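PDB 5OI9: putative uncharacterized protein from Trichoplax adhaerens, which probably acts in centriole assembly as a STIL-family protein, represented here by its N-terminal domain, the part likely to bind CEP85-like partners. Local coordinates for residues A[21-26]-A[200-205]; A[28-33]-A[189-194]; A[185-190]-A[346-351]; A[196-201]-A[311-316]. All blocks are in the same frame, centred on the assembly; numbering follows the deposited sequence.

Contact 1: A[21-26]-A[200-205]; sequences KAQGEQ and PILPVS
At the border of the seven-stranded sheet, the loop 21-26 that leads into edge strand 27-29 rests on P200 of strand 196-200 and on I201 and L202 just beyond it. This is a surface contact between two irregular segments. One direct hydrogen bond joins them, from Q23 N to P200 O, 2.8 Å long and nearly straight at 169°. The donor is tilted 30° from the plane of the carbonyl. The ring of P200 faces the backbone that follows Q23. Its CD lies 3.3 Å from E25 O, and its CG packs beside G24 CA. Without the ring atoms CG and CD, as with an alanine here, the G24 and E25 backbone would probably lose its packing partner and a gap open beside it. I201 turns the other way, onto W18 and F310 of the same chain. A water accepts from L202 N (3.0 Å) and lies beside K21 O. Q23 folds back over 200-205: its CG is anti to the carbonyl carbon (chi1 -58°), and a bend at chi2 carries the amide to L202. CG thus passes above the I201-L202 peptide link. The amide meets apolar carbon there, as Q23 NE2 sits 3.5 Å from L202 CG and Q23 CD 3.8 Å from L202 CD2.

Contact 2: A[28-33]-A[189-194]; sequences ELHLLK and VVVPSA
H30 and P192 make the hydrogen bond of this buried contact. H30 NE2 donates to P192 O at 2.8 Å, with an N-H...O angle of 150°. The donor lies in the plane of the carbonyl, while the oxygen stands slightly out of the imidazole plane. At the other ring nitrogen, H30 ND1 accepts from L32 N at 3.2 Å, and this bond is almost straight, though L32 N stands well out of the ring plane. One nitrogen donates and the other accepts, which is consistent with a neutral ring protonated on NE2. The two bonds also fix the ring's rotation. The imidazole of H30 reaches the 189-194 chain because its CG is anti to the backbone N (chi1 -173°).

A194 O lies in plane at the edge of the same ring, 3.5 Å from H30 CD2, and takes its own hydrogen bond from W273 NE1 of helix 270-281. The ring of W273 also meets that of H30.

The backbone of H30 opens a type I beta turn, closed by K33 N bonding to H30 O at 3.1 Å. This turn follows edge strand 27-29 of the seven-stranded sheet. It meets the end of strand 180-192, which belongs to the nine-stranded sheet, so the contact lies where the two sheets join.

Apolar packing lies beside the ring. L31 CD2 reaches V191 CG1 at 3.7 Å, the two side chains crossing at about a right angle. V191 CG1 also lies 3.9 Å from H30 CE1. V191 is modelled in two conformers, so these two contacts are doubtful in detail. P270 and W273 pack against L31.

Contact 3: A[185-190]-A[346-351]; sequences VTSGVV and LQLVPN
S187 OG is the polar atom at the middle of this contact. It makes a weak hydrogen bond to A327 O of the neighbouring strand, and two leucine methyls close on it. L346 CD1 lies 3.2 Å away and L348 CD1 3.7 Å away. S187 has two deposited conformers, so the OG contacts are doubtful in detail. The rest is apolar. L348 CD2 meets V189 CG1 at 3.6 Å, and P350 CG touches the same V189 methyl more loosely at 4.4 Å. V189 CG1 sits between the backbone N and the carbonyl carbon (chi1 71°), which aims it at L348. Losing both methyls of L348 to an alanine would probably leave V189 CG1 without its closest partner across the contact and open a gap beside S187. No hydrogen bond joins the segments. The axes of 185-190 and 346-348 come within 8.8 Å, 29° from parallel, so they pack through side chains although both belong to one mixed nine-stranded sheet. Strand 180-192 lies between strands 167-176 and 322-334, while strand 343-348 pairs with 39-44. Helix 139-155 packs on V190, whose side chain points away from strand 343-348.

Contact 4: A[196-201]-A[311-316]; sequences ITAVPI and WECSFS
W311 is the main bump of this antiparallel strand pair, and P200 lies against its face. The indole crosses the proline obliquely, with P200 CB over its six-membered ring, 4.3 Å from the centroid and 12° off the normal: a CH-pi contact. P200 CG reaches W311 CZ3 at 3.5 Å. With W311 CG anti to its carbonyl carbon (chi1 -60°), the indole leans over the partner strand. The small methyl of A198 fits against it, CB to W311 CE3 at 3.6 Å. A198 CB also touches C313 SG, so P200, A198, W311 and C313 share one face. Further along, I196 fills the next hollow with two branches: CG2 on C313 CB, and CD1 on F315 CB at 3.9 Å.

T197, V199, E312 and S314 occupy the opposite face. There T197 CB nests against S314 OG. I201 CG2 meets E312 CB at 3.9 Å, while E312 OE2 reaches on to S20 and W18. Four backbone bonds tie the hydrogen-bonded pairs T197-S314 and V199-E312; A198-C313 and P200-W311 are non-hydrogen-bonded pairs. A water bonds to S314 OG and donates to E312 O (2.7 Å) and T197 O.

In the seven-stranded sheet, strand 196-200 lies between edge strand 27-29 and strand 309-314, with 296-302 beyond. Helix 270-281 covers I196 through W273, C276 and L280.

Contacts 2 and 3 are buried, contact 4 is partly buried and contact 1 is at the surface. Contacts 1 and 4 share P200 and I201 and serve the seven-stranded sheet. Contact 4 is regular strand pairing, while contact 1 is a loop held by one direct bond and a water. Contacts 2 and 3 share V189 and V190 of strand 180-192. Contact 3 is almost wholly apolar, but contact 2 centres on a histidine with two hydrogen bonds. Contact 2 also touches contact 4, through a probable L29 N to I196 O bond and A194 against F315. Contacts 1 and 3 lie farthest apart, with centres about 37 Å from each other.

Contact 1: A[21-26]-A[200-205]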
loop_
_atom_site.group_PDB
_atom_site.type_symbol
_atom_site.label_atom_id
_atom_site.label_comp_id
_atom_site.label_asym_id
_atom_site.label_seq_id
_atom_site.Cartn_x
_atom_site.Cartn_y
_atom_site.Cartn_z
ATOM N N LYS A 21 -9.614 16.697 -24.491
ATOM C CA LYS A 21 -8.996 18.011 -24.357
ATOM C C LYS A 21 -8.794 18.356 -22.886
ATOM O O LYS A 21 -9.717 18.246 -22.075
ATOM C CB LYS A 21 -9.854 19.078 -25.038
ATOM C CG LYS A 21 -9.252 20.475 -24.978
ATOM C CD LYS A 21 -10.116 21.495 -25.700
ATOM C CE LYS A 21 -9.493 22.884 -25.641
ATOM N NZ LYS A 21 -10.309 23.896 -26.366
ATOM N N ALA A 22 -7.576 18.770 -22.548
ATOM C CA ALA A 22 -7.244 19.090 -21.165
ATOM C C ALA A 22 -8.016 20.317 -20.700
ATOM O O ALA A 22 -7.960 21.378 -21.329
ATOM C CB ALA A 22 -5.741 19.325 -21.021
ATOM N N GLN A 23 -8.739 20.168 -19.591
ATOM C CA GLN A 23 -9.496 21.259 -18.995
ATOM C C GLN A 23 -8.822 21.822 -17.750
ATOM O O GLN A 23 -9.444 22.590 -17.013
ATOM C CB GLN A 23 -10.915 20.794 -18.661
ATOM C CG GLN A 23 -11.692 20.280 -19.864
ATOM C CD GLN A 23 -11.925 21.352 -20.916
ATOM O OE1 GLN A 23 -11.912 22.546 -20.619
ATOM N NE2 GLN A 23 -12.137 20.927 -22.156
ATOM N N GLY A 24 -7.571 21.457 -17.507
ATOM C CA GLY A 24 -6.850 21.955 -16.351
ATOM C C GLY A 24 -5.445 21.400 -16.348
ATOM O O GLY A 24 -5.051 20.637 -17.235
ATOM N N GLU A 25 -4.690 21.804 -15.330
ATOM C CA GLU A 25 -3.315 21.345 -15.189
ATOM C C GLU A 25 -3.253 19.827 -15.074
ATOM O O GLU A 25 -4.100 19.201 -14.431
ATOM C CB GLU A 25 -2.671 21.977 -13.955
ATOM C CG GLU A 25 -1.750 23.144 -14.242
ATOM C CD GLU A 25 -1.096 23.682 -12.984
ATOM O OE1 GLU A 25 -1.559 23.331 -11.877
ATOM O OE2 GLU A 25 -0.117 24.448 -13.100
ATOM N N GLN A 26 -2.243 19.239 -15.710
ATOM C CA GLN A 26 -1.922 17.843 -15.455
ATOM C C GLN A 26 -1.553 17.649 -13.989
ATOM O O GLN A 26 -1.027 18.553 -13.334
ATOM C CB GLN A 26 -0.759 17.379 -16.330
ATOM C CG GLN A 26 -1.091 17.145 -17.781
ATOM C CD GLN A 26 -0.064 16.258 -18.455
ATOM O OE1 GLN A 26 1.006 16.002 -17.902
ATOM N NE2 GLN A 26 -0.388 15.772 -19.648
ATOM N N PRO A 200 -7.610 16.663 -16.207
ATOM C CA PRO A 200 -9.046 16.936 -16.071
ATOM C C PRO A 200 -9.694 17.088 -17.439
ATOM O O PRO A 200 -9.151 17.745 -18.331
ATOM C CB PRO A 200 -9.090 18.252 -15.280
ATOM C CG PRO A 200 -7.680 18.520 -14.827
ATOM C CD PRO A 200 -6.787 17.810 -15.794
ATOM N N ILE A 201 -10.863 16.468 -17.604
ATOM C CA ILE A 201 -11.584 16.478 -18.871
ATOM C C ILE A 201 -13.038 16.868 -18.623
ATOM O O ILE A 201 -13.509 16.926 -17.487
ATOM C CB ILE A 201 -11.514 15.120 -19.602
ATOM C CG1 ILE A 201 -12.233 14.039 -18.793
ATOM C CG2 ILE A 201 -10.069 14.722 -19.863
ATOM C CD1 ILE A 201 -12.332 12.709 -19.509
ATOM N N LEU A 202 -13.747 17.132 -19.721
ATOM C CA LEU A 202 -15.154 17.490 -19.652
ATOM C C LEU A 202 -15.990 16.299 -19.181
ATOM O O LEU A 202 -15.614 15.144 -19.397
ATOM C CB LEU A 202 -15.653 17.964 -21.015
ATOM C CG LEU A 202 -15.119 19.302 -21.531
ATOM C CD1 LEU A 202 -15.556 19.531 -22.969
ATOM C CD2 LEU A 202 -15.586 20.444 -20.645
ATOM N N PRO A 203 -17.129 16.555 -18.535
ATOM C CA PRO A 203 -17.942 15.449 -18.015
ATOM C C PRO A 203 -18.477 14.564 -19.130
ATOM O O PRO A 203 -18.757 15.021 -20.240
ATOM C CB PRO A 203 -19.081 16.159 -17.273
ATOM C CG PRO A 203 -18.556 17.524 -16.981
ATOM C CD PRO A 203 -17.667 17.866 -18.137
ATOM N N VAL A 204 -18.617 13.278 -18.816
ATOM C CA VAL A 204 -19.093 12.270 -19.753
ATOM C C VAL A 204 -20.393 11.685 -19.218
ATOM O O VAL A 204 -20.553 11.510 -18.005
ATOM C CB VAL A 204 -18.038 11.165 -19.976
ATOM C CG1 VAL A 204 -18.518 10.163 -21.008
ATOM C CG2 VAL A 204 -16.713 11.781 -20.404
ATOM N N SER A 205 -21.319 11.393 -20.126
ATOM C CA SER A 205 -22.621 10.860 -19.744
ATOM C C SER A 205 -22.484 9.485 -19.099
ATOM O O SER A 205 -21.760 8.615 -19.591
ATOM C CB SER A 205 -23.531 10.771 -20.969
ATOM O OG SER A 205 -24.716 10.059 -20.666
HETATM O O HOH W 1 -12.285 17.338 -22.373
#

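Contact 2: A[28-33]-A[189-194]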
loop_
_atom_site.group_PDB
_atom_site.type_symbol
_atom_site.label_atom_id
_atom_site.label_comp_id
_atom_site.label_asym_id
_atom_site.label_seq_id
_atom_site.Cartn_x
_atom_site.Cartn_y
_atom_site.Cartn_z
ATOM N N GLU A 28 0.382 14.628 -11.394
ATOM C CA GLU A 28 1.159 13.400 -11.288
ATOM C C GLU A 28 0.794 12.716 -9.980
ATOM O O GLU A 28 0.950 13.303 -8.903
ATOM C CB GLU A 28 2.656 13.689 -11.353
ATOM C CG GLU A 28 3.119 14.252 -12.688
ATOM C CD GLU A 28 4.560 14.728 -12.650
ATOM O OE1 GLU A 28 5.106 14.892 -11.538
ATOM O OE2 GLU A 28 5.146 14.938 -13.734
ATOM N N LEU A 29 0.309 11.484 -10.074
ATOM C CA LEU A 29 -0.159 10.729 -8.922
ATOM C C LEU A 29 0.868 9.675 -8.534
ATOM O O LEU A 29 1.463 9.024 -9.400
ATOM C CB LEU A 29 -1.508 10.063 -9.220
ATOM C CG LEU A 29 -2.595 10.965 -9.818
ATOM C CD1 LEU A 29 -3.899 10.200 -10.017
ATOM C CD2 LEU A 29 -2.819 12.196 -8.945
ATOM N N HIS A 30 1.077 9.516 -7.229
ATOM C CA HIS A 30 1.900 8.433 -6.708
ATOM C C HIS A 30 1.541 8.205 -5.249
ATOM O O HIS A 30 1.026 9.098 -4.571
ATOM C CB HIS A 30 3.399 8.718 -6.852
ATOM C CG HIS A 30 4.265 7.557 -6.468
ATOM N ND1 HIS A 30 4.802 7.412 -5.207
ATOM C CD2 HIS A 30 4.662 6.471 -7.173
ATOM C CE1 HIS A 30 5.505 6.293 -5.156
ATOM N NE2 HIS A 30 5.434 5.703 -6.336
ATOM N N LEU A 31 1.828 6.986 -4.778
ATOM C CA LEU A 31 1.486 6.585 -3.414
ATOM C C LEU A 31 1.958 7.602 -2.380
ATOM O O LEU A 31 1.212 7.969 -1.466
ATOM C CB LEU A 31 2.092 5.214 -3.108
ATOM C CG LEU A 31 1.878 4.735 -1.672
ATOM C CD1 LEU A 31 0.436 4.309 -1.475
ATOM C CD2 LEU A 31 2.838 3.612 -1.302
ATOM N N LEU A 32 3.200 8.063 -2.508
ATOM C CA LEU A 32 3.820 8.920 -1.508
ATOM C C LEU A 32 3.858 10.382 -1.934
ATOM O O LEU A 32 4.659 11.154 -1.399
ATOM C CB LEU A 32 5.229 8.415 -1.196
ATOM C CG LEU A 32 5.306 6.957 -0.734
ATOM C CD1 LEU A 32 6.746 6.477 -0.657
ATOM C CD2 LEU A 32 4.611 6.791 0.608
ATOM N N LYS A 33 3.002 10.780 -2.876
ATOM C CA LYS A 33 3.034 12.149 -3.381
ATOM C C LYS A 33 2.687 13.146 -2.283
ATOM O O LYS A 33 3.420 14.114 -2.046
ATOM C CB LYS A 33 2.070 12.290 -4.561
ATOM C CG LYS A 33 2.480 13.342 -5.575
ATOM C CD LYS A 33 3.764 12.930 -6.276
ATOM C CE LYS A 33 4.109 13.872 -7.414
ATOM N NZ LYS A 33 5.303 13.397 -8.165
ATOM N N VAL A 189 11.601 -1.135 2.484
ATOM C CA VAL A 189 10.328 -1.068 1.777
ATOM C C VAL A 189 10.589 -1.011 0.277
ATOM O O VAL A 189 11.625 -0.515 -0.175
ATOM C CB VAL A 189 9.487 0.150 2.233
ATOM C CG1 VAL A 189 10.106 1.452 1.736
ATOM C CG2 VAL A 189 8.041 0.020 1.771
ATOM N N VAL A 190 9.648 -1.547 -0.495
ATOM C CA VAL A 190 9.624 -1.386 -1.943
ATOM C C VAL A 190 8.240 -0.896 -2.344
ATOM O O VAL A 190 7.225 -1.379 -1.830
ATOM C CB VAL A 190 9.981 -2.691 -2.692
ATOM C CG1 VAL A 190 11.436 -3.052 -2.465
ATOM C CG2 VAL A 190 9.081 -3.833 -2.258
ATOM N N VAL A 191 8.203 0.087 -3.236
ATOM C CA VAL A 191 6.956 0.654 -3.744
ATOM C C VAL A 191 7.075 0.779 -5.258
ATOM O O VAL A 191 8.145 1.161 -5.754
ATOM C CB VAL A 191 6.658 2.014 -3.092
ATOM C CG1 VAL A 191 5.442 2.668 -3.732
ATOM C CG2 VAL A 191 6.449 1.853 -1.594
ATOM N N PRO A 192 6.033 0.465 -6.029
ATOM C CA PRO A 192 6.096 0.720 -7.471
ATOM C C PRO A 192 6.323 2.199 -7.728
ATOM O O PRO A 192 5.740 3.062 -7.067
ATOM C CB PRO A 192 4.725 0.260 -7.977
ATOM C CG PRO A 192 4.250 -0.710 -6.960
ATOM C CD PRO A 192 4.795 -0.235 -5.647
ATOM N N SER A 193 7.199 2.491 -8.682
ATOM C CA SER A 193 7.559 3.871 -8.966
ATOM C C SER A 193 6.633 4.540 -9.972
ATOM O O SER A 193 6.665 5.765 -10.086
ATOM C CB SER A 193 9.000 3.946 -9.478
ATOM O OG SER A 193 9.142 3.232 -10.690
ATOM N N ALA A 194 5.797 3.778 -10.673
ATOM C CA ALA A 194 5.005 4.315 -11.776
ATOM C C ALA A 194 4.240 5.573 -11.377
ATOM O O ALA A 194 3.509 5.588 -10.382
ATOM C CB ALA A 194 4.029 3.249 -12.276
#

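Contact 3: A[185-190]-A[346-351]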
loop_
_atom_site.group_PDB
_atom_site.type_symbol
_atom_site.label_atom_id
_atom_site.label_comp_id
_atom_site.label_asym_id
_atom_site.label_seq_id
_atom_site.Cartn_x
_atom_site.Cartn_y
_atom_site.Cartn_z
ATOM N N VAL A 185 17.227 -2.241 14.736
ATOM C CA VAL A 185 16.056 -2.449 13.894
ATOM C C VAL A 185 16.312 -1.780 12.552
ATOM O O VAL A 185 16.507 -0.562 12.485
ATOM C CB VAL A 185 14.784 -1.892 14.554
ATOM C CG1 VAL A 185 13.567 -2.146 13.677
ATOM C CG2 VAL A 185 14.593 -2.487 15.937
ATOM N N THR A 186 16.329 -2.575 11.486
ATOM C CA THR A 186 16.434 -2.074 10.121
ATOM C C THR A 186 15.140 -2.391 9.384
ATOM O O THR A 186 14.652 -3.524 9.443
ATOM C CB THR A 186 17.627 -2.694 9.385
ATOM O OG1 THR A 186 18.848 -2.298 10.024
ATOM C CG2 THR A 186 17.653 -2.239 7.934
ATOM N N SER A 187 14.589 -1.394 8.695
ATOM C CA SER A 187 13.334 -1.532 7.968
ATOM C C SER A 187 13.555 -1.194 6.501
ATOM O O SER A 187 14.164 -0.168 6.182
ATOM C CB SER A 187 12.253 -0.621 8.555
ATOM O OG SER A 187 12.569 0.744 8.334
ATOM N N GLY A 188 13.055 -2.049 5.618
ATOM C CA GLY A 188 13.151 -1.814 4.192
ATOM C C GLY A 188 11.791 -1.929 3.536
ATOM O O GLY A 188 10.936 -2.706 3.962
ATOM N N VAL A 189 11.601 -1.135 2.484
ATOM C CA VAL A 189 10.328 -1.068 1.777
ATOM C C VAL A 189 10.589 -1.011 0.277
ATOM O O VAL A 189 11.625 -0.515 -0.175
ATOM C CB VAL A 189 9.487 0.150 2.233
ATOM C CG1 VAL A 189 10.106 1.452 1.736
ATOM C CG2 VAL A 189 8.041 0.020 1.771
ATOM N N VAL A 190 9.648 -1.547 -0.495
ATOM C CA VAL A 190 9.624 -1.386 -1.943
ATOM C C VAL A 190 8.240 -0.896 -2.344
ATOM O O VAL A 190 7.225 -1.379 -1.830
ATOM C CB VAL A 190 9.981 -2.691 -2.692
ATOM C CG1 VAL A 190 11.436 -3.052 -2.465
ATOM C CG2 VAL A 190 9.081 -3.833 -2.258
ATOM N N LEU A 346 10.772 5.561 12.321
ATOM C CA LEU A 346 11.701 5.506 11.202
ATOM C C LEU A 346 11.112 6.264 10.022
ATOM O O LEU A 346 9.909 6.177 9.754
ATOM C CB LEU A 346 12.002 4.059 10.798
ATOM C CG LEU A 346 12.785 3.225 11.811
ATOM C CD1 LEU A 346 12.828 1.759 11.400
ATOM C CD2 LEU A 346 14.193 3.782 11.971
ATOM N N GLN A 347 11.966 7.010 9.326
ATOM C CA GLN A 347 11.580 7.792 8.158
ATOM C C GLN A 347 12.200 7.165 6.918
ATOM O O GLN A 347 13.414 6.933 6.877
ATOM C CB GLN A 347 12.041 9.246 8.305
ATOM C CG GLN A 347 11.529 9.945 9.558
ATOM C CD GLN A 347 10.096 10.422 9.420
ATOM O OE1 GLN A 347 9.833 11.469 8.828
ATOM N NE2 GLN A 347 9.160 9.657 9.971
ATOM N N LEU A 348 11.374 6.880 5.916
ATOM C CA LEU A 348 11.837 6.245 4.686
ATOM C C LEU A 348 11.424 7.113 3.505
ATOM O O LEU A 348 10.230 7.260 3.224
ATOM C CB LEU A 348 11.277 4.823 4.544
ATOM C CG LEU A 348 11.801 3.733 5.492
ATOM C CD1 LEU A 348 11.225 3.874 6.893
ATOM C CD2 LEU A 348 11.523 2.334 4.955
ATOM N N VAL A 349 12.409 7.694 2.826
ATOM C CA VAL A 349 12.185 8.438 1.588
ATOM C C VAL A 349 12.907 7.686 0.475
ATOM O O VAL A 349 14.048 8.027 0.130
ATOM C CB VAL A 349 12.664 9.895 1.702
ATOM C CG1 VAL A 349 12.344 10.669 0.430
ATOM C CG2 VAL A 349 12.028 10.572 2.909
ATOM N N PRO A 350 12.292 6.658 -0.098
ATOM C CA PRO A 350 12.993 5.810 -1.064
ATOM C C PRO A 350 13.031 6.435 -2.450
ATOM O O PRO A 350 12.207 7.279 -2.806
ATOM C CB PRO A 350 12.155 4.528 -1.066
ATOM C CG PRO A 350 10.775 4.996 -0.755
ATOM C CD PRO A 350 10.915 6.195 0.154
ATOM N N ASN A 351 14.014 6.000 -3.241
ATOM C CA ASN A 351 14.106 6.435 -4.629
ATOM C C ASN A 351 14.512 5.265 -5.518
ATOM O O ASN A 351 14.708 4.135 -5.059
ATOM C CB ASN A 351 15.065 7.629 -4.796
ATOM C CG ASN A 351 16.517 7.291 -4.488
ATOM O OD1 ASN A 351 16.874 6.141 -4.234
ATOM N ND2 ASN A 351 17.368 8.312 -4.519
#

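Contact 4: A[196-201]-A[311-316]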
loop_
_atom_site.group_PDB
_atom_site.type_symbol
_atom_site.label_atom_id
_atom_site.label_comp_id
_atom_site.label_asym_id
_atom_site.label_seq_id
_atom_site.Cartn_x
_atom_site.Cartn_y
_atom_site.Cartn_z
ATOM N N ILE A 196 1.255 8.093 -12.397
ATOM C CA ILE A 196 0.036 8.197 -13.190
ATOM C C ILE A 196 -0.153 9.657 -13.582
ATOM O O ILE A 196 -0.263 10.531 -12.715
ATOM C CB ILE A 196 -1.186 7.675 -12.419
ATOM C CG1 ILE A 196 -1.025 6.188 -12.089
ATOM C CG2 ILE A 196 -2.460 7.916 -13.217
ATOM C CD1 ILE A 196 -0.997 5.295 -13.299
ATOM N N THR A 197 -0.173 9.924 -14.886
ATOM C CA THR A 197 -0.509 11.249 -15.390
ATOM C C THR A 197 -2.025 11.391 -15.460
ATOM O O THR A 197 -2.704 10.555 -16.063
ATOM C CB THR A 197 0.101 11.470 -16.774
ATOM O OG1 THR A 197 1.510 11.209 -16.730
ATOM C CG2 THR A 197 -0.132 12.900 -17.240
ATOM N N ALA A 198 -2.558 12.446 -14.846
ATOM C CA ALA A 198 -3.997 12.661 -14.780
ATOM C C ALA A 198 -4.342 14.032 -15.344
ATOM O O ALA A 198 -3.748 15.038 -14.947
ATOM C CB ALA A 198 -4.509 12.536 -13.341
ATOM N N VAL A 199 -5.316 14.064 -16.247
ATOM C CA VAL A 199 -5.714 15.271 -16.959
ATOM C C VAL A 199 -7.201 15.500 -16.710
ATOM O O VAL A 199 -8.004 14.609 -16.987
ATOM C CB VAL A 199 -5.439 15.170 -18.469
ATOM C CG1 VAL A 199 -6.161 16.271 -19.213
ATOM C CG2 VAL A 199 -3.944 15.224 -18.745
ATOM N N PRO A 200 -7.610 16.663 -16.207
ATOM C CA PRO A 200 -9.046 16.936 -16.071
ATOM C C PRO A 200 -9.694 17.088 -17.439
ATOM O O PRO A 200 -9.151 17.745 -18.331
ATOM C CB PRO A 200 -9.090 18.252 -15.280
ATOM C CG PRO A 200 -7.680 18.520 -14.827
ATOM C CD PRO A 200 -6.787 17.810 -15.794
ATOM N N ILE A 201 -10.863 16.468 -17.604
ATOM C CA ILE A 201 -11.584 16.478 -18.871
ATOM C C ILE A 201 -13.038 16.868 -18.623
ATOM O O ILE A 201 -13.509 16.926 -17.487
ATOM C CB ILE A 201 -11.514 15.120 -19.602
ATOM C CG1 ILE A 201 -12.233 14.039 -18.793
ATOM C CG2 ILE A 201 -10.069 14.722 -19.863
ATOM C CD1 ILE A 201 -12.332 12.709 -19.509
ATOM N N TRP A 311 -11.472 12.585 -15.124
ATOM C CA TRP A 311 -10.058 12.664 -15.455
ATOM C C TRP A 311 -9.713 11.601 -16.484
ATOM O O TRP A 311 -10.275 10.503 -16.472
ATOM C CB TRP A 311 -9.170 12.455 -14.219
ATOM C CG TRP A 311 -9.362 13.449 -13.124
ATOM C CD1 TRP A 311 -10.408 13.519 -12.249
ATOM C CD2 TRP A 311 -8.469 14.509 -12.768
ATOM N NE1 TRP A 311 -10.221 14.560 -11.371
ATOM C CE2 TRP A 311 -9.038 15.185 -11.670
ATOM C CE3 TRP A 311 -7.240 14.951 -13.268
ATOM C CZ2 TRP A 311 -8.425 16.283 -11.070
ATOM C CZ3 TRP A 311 -6.631 16.037 -12.669
ATOM C CH2 TRP A 311 -7.225 16.693 -11.583
ATOM N N GLU A 312 -8.780 11.931 -17.373
ATOM C CA GLU A 312 -8.143 10.943 -18.234
ATOM C C GLU A 312 -6.769 10.625 -17.660
ATOM O O GLU A 312 -5.911 11.510 -17.564
ATOM C CB GLU A 312 -8.016 11.434 -19.675
ATOM C CG GLU A 312 -7.313 10.423 -20.581
ATOM C CD GLU A 312 -7.423 10.762 -22.057
ATOM O OE1 GLU A 312 -6.397 11.137 -22.662
ATOM O OE2 GLU A 312 -8.534 10.650 -22.611
ATOM N N CYS A 313 -6.564 9.368 -17.279
ATOM C CA CYS A 313 -5.322 8.923 -16.665
ATOM C C CYS A 313 -4.517 8.101 -17.659
ATOM O O CYS A 313 -5.080 7.345 -18.456
ATOM C CB CYS A 313 -5.596 8.096 -15.409
ATOM S SG CYS A 313 -6.675 8.907 -14.218
ATOM N N SER A 314 -3.197 8.245 -17.602
ATOM C CA SER A 314 -2.314 7.514 -18.495
ATOM C C SER A 314 -1.029 7.154 -17.769
ATOM O O SER A 314 -0.631 7.811 -16.805
ATOM C CB SER A 314 -1.986 8.324 -19.757
ATOM O OG SER A 314 -1.195 9.456 -19.440
ATOM N N PHE A 315 -0.390 6.089 -18.243
ATOM C CA PHE A 315 0.944 5.719 -17.801
ATOM C C PHE A 315 1.713 5.171 -18.989
ATOM O O PHE A 315 1.167 4.407 -19.790
ATOM C CB PHE A 315 0.921 4.678 -16.680
ATOM C CG PHE A 315 2.280 4.151 -16.334
ATOM C CD1 PHE A 315 3.254 4.998 -15.832
ATOM C CD2 PHE A 315 2.593 2.817 -16.530
ATOM C CE1 PHE A 315 4.515 4.523 -15.520
ATOM C CE2 PHE A 315 3.852 2.335 -16.217
ATOM C CZ PHE A 315 4.814 3.189 -15.714
ATOM N N SER A 316 2.982 5.558 -19.093
ATOM C CA SER A 316 3.792 5.165 -20.236
ATOM C C SER A 316 5.222 4.774 -19.892
ATOM O O SER A 316 5.950 4.347 -20.794
ATOM C CB SER A 316 3.820 6.301 -21.264
ATOM O OG SER A 316 4.414 7.467 -20.719
HETATM O O HOH W 2 -3.677 11.416 -19.065
#